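Local atomic coordinates of flavocytochrome C3 fumarate reductase (Shewanella frigidimarina, PDB entry 1QO8), a protein that catalyses in vitro the essentially one-way reduction of fumarate to succinate, using one FAD and four covalently bound c-type hemes per subunit. Residues D108-A113 with V273-V278; H282-A287 with K302-A307; H178-K183 with D226-S231. One frame throughout, in Å; residues are numbered along the deposited sequence.

Contacts 1 and 2 are neighbours beside the FAD, their centres about 13 Å apart, and both reach the cofactor. They share the four-stranded mixed sheet in which strands 271-278 and 284-291 lie side by side: contact 1 lays helix 107-115 on that sheet, and contact 2 joins it to strand 303-306 of the five-stranded parallel sheet. Contact 3, at the surface about 47 Å from contact 1 and 39 Å from contact 2 between centres, ties a loop to strand 227-229 of a separate antiparallel sheet. Its two segments fall between those of contact 1 in sequence, so helix 107-115 and strand 271-278, far apart along the chain, meet near the adenine, and contact 2 follows.

Contact 1: residues D108-A113 with V273-V278; sequences DKIQKA and VVKLVV. With FAD (flavin-adenine dinucleotide), chain G.
A classic beta bulge in strand 271-278, where Val274 and Lys275 both face Val288 of the next strand, receives the side chain of Ile110 from helix 107-115. Two branches of the isoleucine do the touching. Its longer arm runs over Val274, with Ile110 CD1 3.7 Å from Val274 CG2, while its methyl branch meets the aliphatic part of the lysine, Ile110 CG2 lying 3.6 Å from Lys275 CD. The torsion at chi1 -73° sets CG2 anti to the backbone N and CG1 anti to the carbonyl carbon, which is how one residue can serve two successive strand residues; the bulge helps by turning both toward the helix. Isoleucine suits the place because its branching at CB gives two apolar arms in a buried spot. Lysine suits the next one because its methylenes can pack on Ile110 while its end leads away from the helix; the lysine side chain also touches Glu346. Cutting Ile110 back to an alanine would probably leave Val274 CG2 and the lysine methylenes without their cover from the helix. One residue before the bulge, Val273 reads the adenine of FAD through its backbone: its N donates to FAD N1A at 3.0 Å and an angle of 166°, and its O accepts from FAD N6A at 2.8 Å. Both bonds use main-chain atoms and do not depend on the side chain; a valine suits the spot by its buried packing on Met343 and Ala287. Around this contact, Tyr296 of strand 295-301 touches both Ile110 and Val274, Trp105 also packs on Ile110, and helix 339-346, which carries Met343, lies against strand 271-278.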
loop_
_atom_site.group_PDB
_atom_site.type_symbol
_atom_site.label_atom_id
_atom_site.label_comp_id
_atom_site.label_asym_id
_atom_site.label_seq_id
_atom_site.Cartn_x
_atom_site.Cartn_y
_atom_site.Cartn_z
ATOM N N ASP A 108 -10.194 8.353 23.038
ATOM C CA ASP A 108 -10.250 8.521 24.527
ATOM C C ASP A 108 -11.063 7.446 25.199
ATOM O O ASP A 108 -10.569 6.779 26.143
ATOM C CB ASP A 108 -10.501 10.026 24.763
ATOM C CG ASP A 108 -9.198 10.767 24.341
ATOM O OD1 ASP A 108 -8.073 10.183 24.385
ATOM O OD2 ASP A 108 -9.178 11.940 23.900
ATOM N N LYS A 109 -12.216 7.008 24.650
ATOM C CA LYS A 109 -12.935 5.863 25.220
ATOM C C LYS A 109 -12.272 4.517 25.018
ATOM O O LYS A 109 -12.401 3.575 25.817
ATOM C CB LYS A 109 -14.359 5.766 24.640
ATOM C CG LYS A 109 -15.357 6.623 25.374
ATOM C CD LYS A 109 -16.577 6.922 24.514
ATOM C CE LYS A 109 -17.402 8.025 25.161
ATOM N NZ LYS A 109 -18.810 7.845 24.713
ATOM N N ILE A 110 -11.508 4.389 23.933
ATOM C CA ILE A 110 -10.759 3.151 23.713
ATOM C C ILE A 110 -9.670 2.981 24.771
ATOM O O ILE A 110 -9.375 1.919 25.305
ATOM C CB ILE A 110 -10.237 3.210 22.268
ATOM C CG1 ILE A 110 -11.431 2.984 21.299
ATOM C CG2 ILE A 110 -9.176 2.167 22.003
ATOM C CD1 ILE A 110 -11.030 3.246 19.862
ATOM N N GLN A 111 -8.912 4.056 24.975
ATOM C CA GLN A 111 -7.896 4.178 26.025
ATOM C C GLN A 111 -8.427 3.795 27.415
ATOM O O GLN A 111 -7.877 2.877 28.047
ATOM C CB GLN A 111 -7.473 5.651 26.127
ATOM C CG GLN A 111 -6.309 6.049 25.254
ATOM C CD GLN A 111 -5.732 7.421 25.611
ATOM O OE1 GLN A 111 -6.395 8.473 25.622
ATOM N NE2 GLN A 111 -4.412 7.429 25.885
ATOM N N LYS A 112 -9.558 4.401 27.766
ATOM C CA LYS A 112 -10.219 4.025 29.020
ATOM C C LYS A 112 -10.500 2.542 29.113
ATOM O O LYS A 112 -10.171 1.946 30.151
ATOM C CB LYS A 112 -11.554 4.779 29.175
ATOM C CG LYS A 112 -11.430 5.923 30.122
ATOM C CD LYS A 112 -12.080 7.224 29.703
ATOM C CE LYS A 112 -11.628 8.364 30.640
ATOM N NZ LYS A 112 -12.149 9.668 30.125
ATOM N N ALA A 113 -11.017 1.920 28.030
ATOM C CA ALA A 113 -11.346 0.492 28.154
ATOM C C ALA A 113 -10.089 -0.361 28.252
ATOM O O ALA A 113 -10.166 -1.400 28.896
ATOM C CB ALA A 113 -12.192 -0.023 26.966
ATOM N N VAL A 273 -15.335 -4.155 16.519
ATOM C CA VAL A 273 -13.994 -4.210 17.072
ATOM C C VAL A 273 -13.230 -2.994 16.489
ATOM O O VAL A 273 -13.338 -2.759 15.272
ATOM C CB VAL A 273 -13.261 -5.506 16.724
ATOM C CG1 VAL A 273 -11.772 -5.332 17.113
ATOM C CG2 VAL A 273 -13.860 -6.715 17.437
ATOM N N VAL A 274 -12.604 -2.233 17.387
ATOM C CA VAL A 274 -11.929 -0.994 17.018
ATOM C C VAL A 274 -10.447 -0.910 17.304
ATOM O O VAL A 274 -9.698 -0.053 16.848
ATOM C CB VAL A 274 -12.645 0.170 17.680
ATOM C CG1 VAL A 274 -14.013 0.485 17.127
ATOM C CG2 VAL A 274 -12.759 -0.020 19.231
ATOM N N LYS A 275 -9.856 -1.862 18.056
ATOM C CA LYS A 275 -8.457 -1.890 18.338
ATOM C C LYS A 275 -8.006 -3.262 18.776
ATOM O O LYS A 275 -8.797 -3.948 19.411
ATOM C CB LYS A 275 -8.197 -0.876 19.507
ATOM C CG LYS A 275 -6.691 -0.589 19.534
ATOM C CD LYS A 275 -6.329 0.456 20.579
ATOM C CE LYS A 275 -5.061 1.139 20.050
ATOM N NZ LYS A 275 -3.881 0.761 20.881
ATOM N N LEU A 276 -6.874 -3.748 18.374
ATOM C CA LEU A 276 -6.333 -4.982 18.930
ATOM C C LEU A 276 -5.404 -4.531 20.093
ATOM O O LEU A 276 -4.659 -3.547 19.943
ATOM C CB LEU A 276 -5.520 -5.753 17.897
ATOM C CG LEU A 276 -6.253 -6.163 16.591
ATOM C CD1 LEU A 276 -5.263 -6.492 15.477
ATOM C CD2 LEU A 276 -7.180 -7.345 16.823
ATOM N N VAL A 277 -5.449 -5.246 21.190
ATOM C CA VAL A 277 -4.722 -4.789 22.403
ATOM C C VAL A 277 -3.486 -5.671 22.448
ATOM O O VAL A 277 -3.569 -6.895 22.432
ATOM C CB VAL A 277 -5.533 -4.996 23.687
ATOM C CG1 VAL A 277 -4.792 -4.436 24.956
ATOM C CG2 VAL A 277 -6.894 -4.346 23.507
ATOM N N VAL A 278 -2.324 -5.039 22.428
ATOM C CA VAL A 278 -1.082 -5.848 22.521
ATOM C C VAL A 278 -0.443 -5.624 23.895
ATOM O O VAL A 278 -0.525 -4.497 24.407
ATOM C CB VAL A 278 -0.176 -5.385 21.370
ATOM C CG1 VAL A 278 1.253 -5.890 21.485
ATOM C CG2 VAL A 278 -0.813 -5.829 20.040
HETATM P PA FAD G . -17.350 -11.202 4.729
HETATM O O1A FAD G . -18.343 -12.237 4.299
HETATM O O2A FAD G . -17.434 -9.927 4.278
HETATM O O5B FAD G . -17.787 -10.959 6.219
HETATM C C5B FAD G . -16.991 -10.142 7.173
HETATM C C4B FAD G . -17.878 -9.938 8.502
HETATM O O4B FAD G . -16.978 -9.108 9.387
HETATM C C3B FAD G . -19.087 -8.983 8.236
HETATM O O3B FAD G . -20.349 -9.430 8.453
HETATM C C2B FAD G . -18.627 -7.582 8.781
HETATM O O2B FAD G . -19.692 -6.745 9.295
HETATM C C1B FAD G . -17.833 -8.034 9.948
HETATM N N9A FAD G . -16.838 -7.046 10.389
HETATM C C8A FAD G . -16.080 -6.195 9.625
HETATM N N7A FAD G . -15.383 -5.365 10.351
HETATM C C5A FAD G . -15.684 -5.675 11.674
HETATM C C6A FAD G . -15.311 -5.069 12.950
HETATM N N6A FAD G . -14.499 -4.055 13.068
HETATM N N1A FAD G . -15.820 -5.700 14.038
HETATM C C2A FAD G . -16.744 -6.716 13.966
HETATM N N3A FAD G . -17.158 -7.319 12.829
HETATM C C4A FAD G . -16.607 -6.726 11.736
HETATM N N1 FAD G . -16.431 -15.297 -4.351
HETATM C C2 FAD G . -16.461 -16.552 -4.713
HETATM O O2 FAD G . -15.592 -17.356 -4.630
HETATM N N3 FAD G . -17.620 -17.153 -5.291
HETATM C C4 FAD G . -18.722 -16.315 -5.428
HETATM O O4 FAD G . -19.715 -16.737 -5.949
HETATM C C4X FAD G . -18.637 -14.900 -5.072
HETATM N N5 FAD G . -19.687 -14.090 -5.273
HETATM C C5X FAD G . -19.654 -12.797 -4.874
HETATM C C6 FAD G . -20.792 -12.010 -5.099
HETATM C C7 FAD G . -20.792 -10.696 -4.699
HETATM C C7M FAD G . -21.967 -9.792 -4.899
HETATM C C8 FAD G . -19.628 -10.183 -4.021
HETATM C C8M FAD G . -19.644 -8.772 -3.516
HETATM C C9 FAD G . -18.526 -10.959 -3.773
HETATM C C9A FAD G . -18.495 -12.272 -4.180
HETATM N N10 FAD G . -17.411 -13.155 -4.012
HETATM C C10 FAD G . -17.444 -14.429 -4.433
HETATM C "C1'" FAD G . -16.346 -12.836 -3.009
HETATM C "C2'" FAD G . -16.597 -13.650 -1.695
HETATM O "O2'" FAD G . -18.056 -13.552 -1.575
HETATM C "C3'" FAD G . -16.062 -12.755 -0.551
HETATM O "O3'" FAD G . -14.662 -12.498 -0.721
HETATM C "C4'" FAD G . -15.967 -13.668 0.718
HETATM O "O4'" FAD G . -17.362 -13.967 1.028
HETATM C "C5'" FAD G . -15.419 -12.747 1.866
HETATM O "O5'" FAD G . -15.739 -13.571 3.154
HETATM P P FAD G . -15.252 -13.134 4.549
HETATM O O1P FAD G . -15.737 -14.227 5.474
HETATM O O2P FAD G . -13.892 -12.892 4.365
HETATM O O3P FAD G . -15.857 -11.828 4.719
#

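Contact 2: residues H282-A287 with K302-A307; sequences HSVVGA and KSVVLA. With FAD (flavin-adenine dinucleotide), chain G.
Val284 O and Lys302 O are joined by one water, which donates to both: it lies 2.6 Å from Val284 O and 2.9 Å from Lys302 O. The two carbonyl oxygens are 4.3 Å apart; both are acceptors, so neither can bond the other, and a water with two hydrogens to give bridges them. Beside this polar link the contact is apolar. Val284 CG1 comes to 3.6 Å from Val304 CG2, and the two side chains cross at about a right angle. Val284 CG1 stands anti to its backbone N (chi1 169°), whereas in Val304, with much the same first torsion, it is the other methyl, CG2, that faces across. This same CG2 also lies 4.1 Å from Gly286 CA. Valine fits both strand positions, being beta-branched, apolar and short enough for two sheets to come close. Gly286 suits its own place for a backbone reason: at phi 149° and psi -156° a side chain would collide with the Val285 carbonyl. Leu125 and Val127 of strand 124-127 pack on Val304 together with Leu276, while Val284 touches Leu524, which places the valine pair among apolar side chains of several strands. At the exposed end the Lys302 side chain sets out away from segment 282-287 and makes a long, weak ion pair with Asp565. Past Leu306 the chain reaches the cofactor, where Ala307 O is 3.5 Å from FAD C5B. The chain turns a corner at Lys302, leaving the four-stranded mixed sheet for the central parallel sheet of the Rossmann-type FAD-binding fold, and the valine pair and the water between Val284 O and Lys302 O join these sheets.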
loop_
_atom_site.group_PDB
_atom_site.type_symbol
_atom_site.label_atom_id
_atom_site.label_comp_id
_atom_site.label_asym_id
_atom_site.label_seq_id
_atom_site.Cartn_x
_atom_site.Cartn_y
_atom_site.Cartn_z
ATOM N N HIS A 282 4.794 -7.791 22.717
ATOM C CA HIS A 282 4.293 -7.901 21.356
ATOM C C HIS A 282 3.244 -9.003 21.180
ATOM O O HIS A 282 3.239 -9.631 20.135
ATOM C CB HIS A 282 5.432 -8.174 20.362
ATOM C CG HIS A 282 6.331 -6.986 20.240
ATOM N ND1 HIS A 282 7.665 -7.060 20.593
ATOM C CD2 HIS A 282 6.093 -5.711 19.853
ATOM C CE1 HIS A 282 8.227 -5.884 20.407
ATOM N NE2 HIS A 282 7.295 -5.050 19.979
ATOM N N SER A 283 2.398 -9.238 22.161
ATOM C CA SER A 283 1.412 -10.284 22.113
ATOM C C SER A 283 0.021 -9.658 22.001
ATOM O O SER A 283 -0.199 -8.707 22.742
ATOM C CB SER A 283 1.389 -11.164 23.371
ATOM O OG SER A 283 2.287 -12.234 23.159
ATOM N N VAL A 284 -0.785 -10.190 21.081
ATOM C CA VAL A 284 -2.168 -9.702 21.038
ATOM C C VAL A 284 -2.872 -10.393 22.201
ATOM O O VAL A 284 -2.718 -11.617 22.280
ATOM C CB VAL A 284 -2.913 -10.031 19.724
ATOM C CG1 VAL A 284 -4.399 -9.738 19.862
ATOM C CG2 VAL A 284 -2.297 -9.240 18.590
ATOM N N VAL A 285 -3.536 -9.597 23.015
ATOM C CA VAL A 285 -4.228 -10.184 24.166
ATOM C C VAL A 285 -5.685 -9.749 24.245
ATOM O O VAL A 285 -6.257 -10.045 25.299
ATOM C CB VAL A 285 -3.567 -9.802 25.507
ATOM C CG1 VAL A 285 -2.191 -10.463 25.639
ATOM C CG2 VAL A 285 -3.461 -8.295 25.706
ATOM N N GLY A 286 -6.309 -9.235 23.203
ATOM C CA GLY A 286 -7.803 -9.078 23.265
ATOM C C GLY A 286 -8.053 -7.834 22.390
ATOM O O GLY A 286 -7.200 -7.580 21.538
ATOM N N ALA A 287 -9.154 -7.114 22.591
ATOM C CA ALA A 287 -9.503 -6.139 21.552
ATOM C C ALA A 287 -10.562 -5.271 22.177
ATOM O O ALA A 287 -11.259 -5.810 23.041
ATOM C CB ALA A 287 -10.140 -6.970 20.395
ATOM N N LYS A 302 -6.773 -15.168 24.564
ATOM C CA LYS A 302 -5.502 -15.699 24.169
ATOM C C LYS A 302 -5.370 -15.715 22.642
ATOM O O LYS A 302 -4.224 -15.620 22.211
ATOM C CB LYS A 302 -5.293 -17.120 24.704
ATOM C CG LYS A 302 -5.062 -17.119 26.226
ATOM C CD LYS A 302 -4.820 -18.572 26.729
ATOM C CE LYS A 302 -3.856 -18.593 27.929
ATOM N NZ LYS A 302 -2.879 -19.735 27.876
ATOM N N SER A 303 -6.479 -15.925 21.881
ATOM C CA SER A 303 -6.331 -15.762 20.423
ATOM C C SER A 303 -7.471 -14.910 19.829
ATOM O O SER A 303 -8.629 -14.910 20.274
ATOM C CB SER A 303 -6.340 -17.114 19.798
ATOM O OG SER A 303 -5.238 -17.922 20.036
ATOM N N VAL A 304 -7.164 -14.122 18.839
ATOM C CA VAL A 304 -8.016 -13.191 18.121
ATOM C C VAL A 304 -7.865 -13.553 16.629
ATOM O O VAL A 304 -6.774 -13.745 16.107
ATOM C CB VAL A 304 -7.623 -11.739 18.342
ATOM C CG1 VAL A 304 -8.642 -10.828 17.626
ATOM C CG2 VAL A 304 -7.644 -11.311 19.823
ATOM N N VAL A 305 -8.980 -13.847 15.962
ATOM C CA VAL A 305 -9.002 -14.233 14.540
ATOM C C VAL A 305 -9.698 -13.100 13.772
ATOM O O VAL A 305 -10.860 -12.781 14.069
ATOM C CB VAL A 305 -9.796 -15.528 14.357
ATOM C CG1 VAL A 305 -9.943 -15.942 12.879
ATOM C CG2 VAL A 305 -9.286 -16.716 15.169
ATOM N N LEU A 306 -8.987 -12.401 12.941
ATOM C CA LEU A 306 -9.578 -11.402 12.060
ATOM C C LEU A 306 -10.353 -12.125 10.957
ATOM O O LEU A 306 -9.715 -12.940 10.283
ATOM C CB LEU A 306 -8.473 -10.549 11.384
ATOM C CG LEU A 306 -7.647 -9.739 12.424
ATOM C CD1 LEU A 306 -6.526 -8.862 11.778
ATOM C CD2 LEU A 306 -8.536 -8.895 13.302
ATOM N N ALA A 307 -11.642 -11.901 10.806
ATOM C CA ALA A 307 -12.353 -12.578 9.653
ATOM C C ALA A 307 -13.284 -11.490 9.166
ATOM O O ALA A 307 -14.482 -11.719 9.053
ATOM C CB ALA A 307 -13.264 -13.682 10.203
HETATM P PA FAD G . -17.350 -11.202 4.729
HETATM O O1A FAD G . -18.343 -12.237 4.299
HETATM O O2A FAD G . -17.434 -9.927 4.278
HETATM O O5B FAD G . -17.787 -10.959 6.219
HETATM C C5B FAD G . -16.991 -10.142 7.173
HETATM C C4B FAD G . -17.878 -9.938 8.502
HETATM O O4B FAD G . -16.978 -9.108 9.387
HETATM C C3B FAD G . -19.087 -8.983 8.236
HETATM O O3B FAD G . -20.349 -9.430 8.453
HETATM C C2B FAD G . -18.627 -7.582 8.781
HETATM O O2B FAD G . -19.692 -6.745 9.295
HETATM C C1B FAD G . -17.833 -8.034 9.948
HETATM N N9A FAD G . -16.838 -7.046 10.389
HETATM C C8A FAD G . -16.080 -6.195 9.625
HETATM N N7A FAD G . -15.383 -5.365 10.351
HETATM C C5A FAD G . -15.684 -5.675 11.674
HETATM C C6A FAD G . -15.311 -5.069 12.950
HETATM N N6A FAD G . -14.499 -4.055 13.068
HETATM N N1A FAD G . -15.820 -5.700 14.038
HETATM C C2A FAD G . -16.744 -6.716 13.966
HETATM N N3A FAD G . -17.158 -7.319 12.829
HETATM C C4A FAD G . -16.607 -6.726 11.736
HETATM N N1 FAD G . -16.431 -15.297 -4.351
HETATM C C2 FAD G . -16.461 -16.552 -4.713
HETATM O O2 FAD G . -15.592 -17.356 -4.630
HETATM N N3 FAD G . -17.620 -17.153 -5.291
HETATM C C4 FAD G . -18.722 -16.315 -5.428
HETATM O O4 FAD G . -19.715 -16.737 -5.949
HETATM C C4X FAD G . -18.637 -14.900 -5.072
HETATM N N5 FAD G . -19.687 -14.090 -5.273
HETATM C C5X FAD G . -19.654 -12.797 -4.874
HETATM C C6 FAD G . -20.792 -12.010 -5.099
HETATM C C7 FAD G . -20.792 -10.696 -4.699
HETATM C C7M FAD G . -21.967 -9.792 -4.899
HETATM C C8 FAD G . -19.628 -10.183 -4.021
HETATM C C8M FAD G . -19.644 -8.772 -3.516
HETATM C C9 FAD G . -18.526 -10.959 -3.773
HETATM C C9A FAD G . -18.495 -12.272 -4.180
HETATM N N10 FAD G . -17.411 -13.155 -4.012
HETATM C C10 FAD G . -17.444 -14.429 -4.433
HETATM C "C1'" FAD G . -16.346 -12.836 -3.009
HETATM C "C2'" FAD G . -16.597 -13.650 -1.695
HETATM O "O2'" FAD G . -18.056 -13.552 -1.575
HETATM C "C3'" FAD G . -16.062 -12.755 -0.551
HETATM O "O3'" FAD G . -14.662 -12.498 -0.721
HETATM C "C4'" FAD G . -15.967 -13.668 0.718
HETATM O "O4'" FAD G . -17.362 -13.967 1.028
HETATM C "C5'" FAD G . -15.419 -12.747 1.866
HETATM O "O5'" FAD G . -15.739 -13.571 3.154
HETATM P P FAD G . -15.252 -13.134 4.549
HETATM O O1P FAD G . -15.737 -14.227 5.474
HETATM O O2P FAD G . -13.892 -12.892 4.365
HETATM O O3P FAD G . -15.857 -11.828 4.719
HETATM O O HOH W 1 -2.405 -13.851 23.668
#

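Contact 3: residues H178-K183 with D226-S231; sequences HGVEDK and DDLKRS
Leu228 lies under one face of the His178 imidazole, a CH-pi contact by which strand 227-229, outermost in a three-stranded antiparallel sheet, is joined to the loop between helices 173-177 and 184-194. Leu228 CB is 4.0 Å from the ring centroid of His178 and 16° off the ring normal, so the CB hydrogens look at the face, shifted somewhat toward the rim. The two side chains slide past each other in opposite directions. With CG anti to the carbonyl carbon (chi1 -63°), the histidine carries its ring out over the strand. At the ring edge, near its plane, His178 CE1 lies 3.8 Å from Asp226 O, a loose contact. The rotation of the ring is set from within its own chain region by Gln174, whose O is bonded to His178 ND1; Gln174 NE2 also bonds Asp226 OD1, linking the two segments through a third residue. Histidine suits this exposed place because it offers a flat face to an aliphatic group and still has a ring nitrogen to bond. Leucine suits its own because the branched end carries a methyl, CD2, that reaches both the imidazole, 4.0 Å from His178 ND1, and Val180. Between His178 and Val180 the chain passes through Gly179, whose positive phi of 68° favours glycine. Gln175 of helix 173-177 and His240 of the neighbouring strand also touch Leu228. Val180 and Leu228 reach toward each other tip to tip, Val180 CG2 standing 4.0 Å from Leu228 CD2.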
loop_
_atom_site.group_PDB
_atom_site.type_symbol
_atom_site.label_atom_id
_atom_site.label_comp_id
_atom_site.label_asym_id
_atom_site.label_seq_id
_atom_site.Cartn_x
_atom_site.Cartn_y
_atom_site.Cartn_z
ATOM N N HIS A 178 -20.435 -36.409 -12.144
ATOM C CA HIS A 178 -20.687 -35.770 -13.439
ATOM C C HIS A 178 -19.637 -36.169 -14.468
ATOM O O HIS A 178 -19.549 -35.510 -15.495
ATOM C CB HIS A 178 -20.739 -34.252 -13.394
ATOM C CG HIS A 178 -21.815 -33.626 -12.579
ATOM N ND1 HIS A 178 -21.770 -33.595 -11.196
ATOM C CD2 HIS A 178 -22.959 -32.985 -12.933
ATOM C CE1 HIS A 178 -22.835 -32.970 -10.742
ATOM N NE2 HIS A 178 -23.581 -32.595 -11.766
ATOM N N GLY A 179 -18.787 -37.133 -14.205
ATOM C CA GLY A 179 -17.777 -37.562 -15.151
ATOM C C GLY A 179 -16.694 -36.528 -15.410
ATOM O O GLY A 179 -16.089 -36.483 -16.479
ATOM N N VAL A 180 -16.457 -35.661 -14.423
ATOM C CA VAL A 180 -15.440 -34.638 -14.568
ATOM C C VAL A 180 -14.138 -35.098 -13.913
ATOM O O VAL A 180 -14.076 -35.406 -12.723
ATOM C CB VAL A 180 -15.962 -33.300 -14.011
ATOM C CG1 VAL A 180 -14.800 -32.349 -13.829
ATOM C CG2 VAL A 180 -17.031 -32.694 -14.894
ATOM N N GLU A 181 -13.088 -35.169 -14.704
ATOM C CA GLU A 181 -11.749 -35.435 -14.179
ATOM C C GLU A 181 -11.066 -34.116 -13.822
ATOM O O GLU A 181 -11.157 -33.158 -14.585
ATOM C CB GLU A 181 -10.966 -36.243 -15.188
ATOM C CG GLU A 181 -9.914 -35.627 -16.066
ATOM C CD GLU A 181 -9.328 -36.635 -17.054
ATOM O OE1 GLU A 181 -10.083 -37.552 -17.486
ATOM O OE2 GLU A 181 -8.133 -36.511 -17.417
ATOM N N ASP A 182 -10.430 -34.014 -12.672
ATOM C CA ASP A 182 -9.772 -32.784 -12.251
ATOM C C ASP A 182 -8.589 -33.222 -11.407
ATOM O O ASP A 182 -8.523 -34.395 -11.048
ATOM C CB ASP A 182 -10.736 -31.915 -11.467
ATOM C CG ASP A 182 -10.304 -30.502 -11.120
ATOM O OD1 ASP A 182 -9.298 -30.031 -11.713
ATOM O OD2 ASP A 182 -11.027 -29.870 -10.287
ATOM N N LYS A 183 -7.589 -32.385 -11.209
ATOM C CA LYS A 183 -6.401 -32.739 -10.444
ATOM C C LYS A 183 -6.028 -31.503 -9.619
ATOM O O LYS A 183 -6.222 -30.374 -10.085
ATOM C CB LYS A 183 -5.152 -33.089 -11.260
ATOM C CG LYS A 183 -5.339 -34.203 -12.265
ATOM C CD LYS A 183 -4.119 -34.472 -13.130
ATOM C CE LYS A 183 -4.487 -35.397 -14.290
ATOM N NZ LYS A 183 -4.239 -36.824 -13.904
ATOM N N ASP A 226 -24.798 -29.493 -4.638
ATOM C CA ASP A 226 -24.753 -30.527 -5.670
ATOM C C ASP A 226 -24.590 -30.052 -7.098
ATOM O O ASP A 226 -24.271 -30.914 -7.953
ATOM C CB ASP A 226 -26.006 -31.451 -5.575
ATOM C CG ASP A 226 -25.949 -32.396 -4.396
ATOM O OD1 ASP A 226 -24.915 -32.751 -3.789
ATOM O OD2 ASP A 226 -27.019 -32.867 -3.970
ATOM N N ASP A 227 -24.915 -28.824 -7.483
ATOM C CA ASP A 227 -24.782 -28.378 -8.854
ATOM C C ASP A 227 -23.304 -28.107 -9.153
ATOM O O ASP A 227 -22.583 -27.571 -8.312
ATOM C CB ASP A 227 -25.659 -27.200 -9.181
ATOM C CG ASP A 227 -25.682 -26.437 -10.492
ATOM O OD1 ASP A 227 -24.859 -25.522 -10.797
ATOM O OD2 ASP A 227 -26.655 -26.573 -11.305
ATOM N N LEU A 228 -22.853 -28.567 -10.319
ATOM C CA LEU A 228 -21.456 -28.425 -10.717
ATOM C C LEU A 228 -21.366 -27.657 -12.032
ATOM O O LEU A 228 -21.936 -28.076 -13.049
ATOM C CB LEU A 228 -20.753 -29.782 -10.875
ATOM C CG LEU A 228 -19.285 -29.725 -11.294
ATOM C CD1 LEU A 228 -18.372 -29.176 -10.205
ATOM C CD2 LEU A 228 -18.727 -31.106 -11.692
ATOM N N LYS A 229 -20.637 -26.559 -12.060
ATOM C CA LYS A 229 -20.464 -25.736 -13.218
ATOM C C LYS A 229 -18.991 -25.271 -13.294
ATOM O O LYS A 229 -18.169 -25.453 -12.396
ATOM C CB LYS A 229 -21.307 -24.434 -13.274
ATOM C CG LYS A 229 -22.800 -24.716 -13.529
ATOM C CD LYS A 229 -23.505 -23.428 -13.952
ATOM C CE LYS A 229 -24.857 -23.708 -14.608
ATOM N NZ LYS A 229 -25.881 -23.910 -13.525
ATOM N N ARG A 230 -18.782 -24.656 -14.472
ATOM C CA ARG A 230 -17.491 -24.198 -14.829
ATOM C C ARG A 230 -17.478 -22.696 -14.625
ATOM O O ARG A 230 -18.474 -22.068 -14.985
ATOM C CB ARG A 230 -17.114 -24.496 -16.312
ATOM C CG ARG A 230 -15.635 -24.063 -16.469
ATOM C CD ARG A 230 -14.970 -24.640 -17.701
ATOM N NE ARG A 230 -15.060 -26.076 -17.828
ATOM C CZ ARG A 230 -14.651 -26.714 -18.929
ATOM N NH1 ARG A 230 -14.125 -26.032 -19.958
ATOM N NH2 ARG A 230 -14.737 -28.031 -19.034
ATOM N N SER A 231 -16.364 -22.192 -14.099
ATOM C CA SER A 231 -16.231 -20.767 -13.964
ATOM C C SER A 231 -14.948 -20.313 -14.688
ATOM O O SER A 231 -14.026 -21.107 -14.840
ATOM C CB SER A 231 -15.983 -20.375 -12.497
ATOM O OG SER A 231 -17.082 -20.630 -11.667
#